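PDB 5FYD: 7beta-hydroxysteroid dehydrogenase from Collinsella aerofaciens, which catalyses the NADPH-dependent reduction of the 7-oxo group of 7-oxolithocholate to give ursodeoxycholate. Local coordinates for residues M85-Y90 / R135-N140. Numbering follows the deposited sequence.
Sequences MGFMSY and RGAVIN
A chi1 of -178° swings the F87 ring beside its own carbonyl carbon, and a chi1 of 177° does the same for OG of S89, so that both side chains reach residues of 135-140. The F87 ring brings CD1 to CB of A137, 3.9 Å away, and CD1 of I139 lies at its edge, in the ring plane; alanine leaves room for so broad a ring, and isoleucine's long branch extends to its rim. Trimming F87 to an alanine is likely to open a gap beside A137 and I139, and against F24 of helix 19-30. S89 OG, on a side chain short enough to turn back to the adjoining backbone, donates to I139 O (2.8 Å). These are adjacent central strands of the parallel Rossmann sheet of short-chain dehydrogenases, joined through helix 105-132 in a beta-alpha-beta crossover. A137 N donates to G86 O (2.8 Å), M88 N to A137 O and I139 N to M88 O; at G136's backbone angles a side chain would collide with R135 O, so glycine fits. On the other face, the long unbranched chain of M88, bent at chi3, sets CE 3.8 Å from CG1 of V138. N140 uses both amide ends: OD1 accepts a hydrogen bond from Y90 N, which lies in the carbonyl plane (3.2 Å), while ND2 bonds to OG1 of T167.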
loop_
_atom_site.group_PDB
_atom_site.type_symbol
_atom_site.label_atom_id
_atom_site.label_comp_id
_atom_site.label_asym_id
_atom_site.label_seq_id
_atom_site.Cartn_x
_atom_site.Cartn_y
_atom_site.Cartn_z
ATOM N N MET A 85 2.687 -22.835 -26.509
ATOM C CA MET A 85 2.403 -22.421 -25.123
ATOM C C MET A 85 2.599 -23.602 -24.177
ATOM O O MET A 85 2.099 -24.717 -24.423
ATOM C CB MET A 85 0.972 -21.891 -24.991
ATOM C CG MET A 85 0.669 -20.671 -25.861
ATOM S SD MET A 85 1.745 -19.276 -25.530
ATOM C CE MET A 85 1.484 -18.961 -23.779
ATOM N N GLY A 86 3.337 -23.360 -23.101
ATOM C CA GLY A 86 3.530 -24.380 -22.053
ATOM C C GLY A 86 2.994 -24.038 -20.670
ATOM O O GLY A 86 2.763 -24.943 -19.858
ATOM N N PHE A 87 2.799 -22.749 -20.388
ATOM C CA PHE A 87 2.503 -22.320 -19.025
ATOM C C PHE A 87 1.639 -21.083 -19.012
ATOM O O PHE A 87 1.806 -20.209 -19.852
ATOM C CB PHE A 87 3.800 -22.016 -18.266
ATOM C CG PHE A 87 3.591 -21.606 -16.849
ATOM C CD1 PHE A 87 3.355 -22.568 -15.869
ATOM C CD2 PHE A 87 3.655 -20.276 -16.472
ATOM C CE1 PHE A 87 3.152 -22.201 -14.548
ATOM C CE2 PHE A 87 3.469 -19.905 -15.150
ATOM C CZ PHE A 87 3.224 -20.867 -14.181
ATOM N N MET A 88 0.720 -21.029 -18.058
ATOM C CA MET A 88 -0.022 -19.803 -17.766
ATOM C C MET A 88 -0.111 -19.610 -16.263
ATOM O O MET A 88 -0.305 -20.574 -15.525
ATOM C CB MET A 88 -1.441 -19.843 -18.360
ATOM C CG MET A 88 -2.222 -18.533 -18.254
ATOM S SD MET A 88 -4.028 -18.756 -18.398
ATOM C CE MET A 88 -4.454 -19.138 -16.723
ATOM N N SER A 89 0.039 -18.366 -15.815
ATOM C CA SER A 89 -0.295 -17.999 -14.431
ATOM C C SER A 89 -1.139 -16.738 -14.434
ATOM O O SER A 89 -0.713 -15.732 -15.003
ATOM C CB SER A 89 0.942 -17.756 -13.567
ATOM O OG SER A 89 0.580 -17.349 -12.272
ATOM N N TYR A 90 -2.297 -16.789 -13.770
ATOM C CA TYR A 90 -3.088 -15.598 -13.525
ATOM C C TYR A 90 -2.749 -15.039 -12.148
ATOM O O TYR A 90 -3.051 -15.670 -11.130
ATOM C CB TYR A 90 -4.579 -15.867 -13.654
ATOM C CG TYR A 90 -5.343 -14.593 -13.903
ATOM C CD1 TYR A 90 -5.443 -14.098 -15.191
ATOM C CD2 TYR A 90 -5.922 -13.875 -12.884
ATOM C CE1 TYR A 90 -6.116 -12.941 -15.477
ATOM C CE2 TYR A 90 -6.605 -12.699 -13.149
ATOM C CZ TYR A 90 -6.697 -12.224 -14.462
ATOM O OH TYR A 90 -7.369 -11.043 -14.786
ATOM N N ARG A 135 -0.640 -31.216 -22.962
ATOM C CA ARG A 135 0.612 -30.777 -22.436
ATOM C C ARG A 135 0.493 -29.309 -22.004
ATOM O O ARG A 135 0.029 -28.483 -22.784
ATOM C CB ARG A 135 1.674 -30.964 -23.527
ATOM C CG ARG A 135 2.952 -30.205 -23.289
ATOM C CD ARG A 135 3.992 -30.441 -24.378
ATOM N NE ARG A 135 3.613 -30.033 -25.739
ATOM C CZ ARG A 135 3.764 -28.817 -26.284
ATOM N NH1 ARG A 135 4.211 -27.793 -25.573
ATOM N NH2 ARG A 135 3.424 -28.620 -27.563
ATOM N N GLY A 136 0.911 -29.023 -20.769
ATOM C CA GLY A 136 0.919 -27.656 -20.263
ATOM C C GLY A 136 0.790 -27.547 -18.771
ATOM O O GLY A 136 0.563 -28.532 -18.080
ATOM N N ALA A 137 0.898 -26.326 -18.266
ATOM C CA ALA A 137 0.741 -26.107 -16.838
ATOM C C ALA A 137 0.100 -24.782 -16.539
ATOM O O ALA A 137 0.331 -23.798 -17.248
ATOM C CB ALA A 137 2.080 -26.202 -16.164
ATOM N N VAL A 138 -0.722 -24.752 -15.496
ATOM C CA VAL A 138 -1.319 -23.525 -15.019
ATOM C C VAL A 138 -1.106 -23.456 -13.517
ATOM O O VAL A 138 -1.392 -24.428 -12.811
ATOM C CB VAL A 138 -2.835 -23.473 -15.277
ATOM C CG1 VAL A 138 -3.439 -22.167 -14.715
ATOM C CG2 VAL A 138 -3.125 -23.605 -16.761
ATOM N N ILE A 139 -0.615 -22.323 -13.031
ATOM C CA ILE A 139 -0.624 -22.029 -11.586
ATOM C C ILE A 139 -1.330 -20.718 -11.415
ATOM O O ILE A 139 -0.825 -19.699 -11.842
ATOM C CB ILE A 139 0.795 -21.932 -10.981
ATOM C CG1 ILE A 139 1.537 -23.265 -11.140
ATOM C CG2 ILE A 139 0.721 -21.505 -9.501
ATOM C CD1 ILE A 139 3.006 -23.187 -10.749
ATOM N N ASN A 140 -2.508 -20.739 -10.815
ATOM C CA ASN A 140 -3.222 -19.512 -10.546
ATOM C C ASN A 140 -3.045 -19.119 -9.091
ATOM O O ASN A 140 -2.858 -19.961 -8.220
ATOM C CB ASN A 140 -4.697 -19.637 -10.890
ATOM C CG ASN A 140 -4.927 -19.825 -12.355
ATOM O OD1 ASN A 140 -4.226 -19.248 -13.191
ATOM N ND2 ASN A 140 -5.923 -20.640 -12.696
#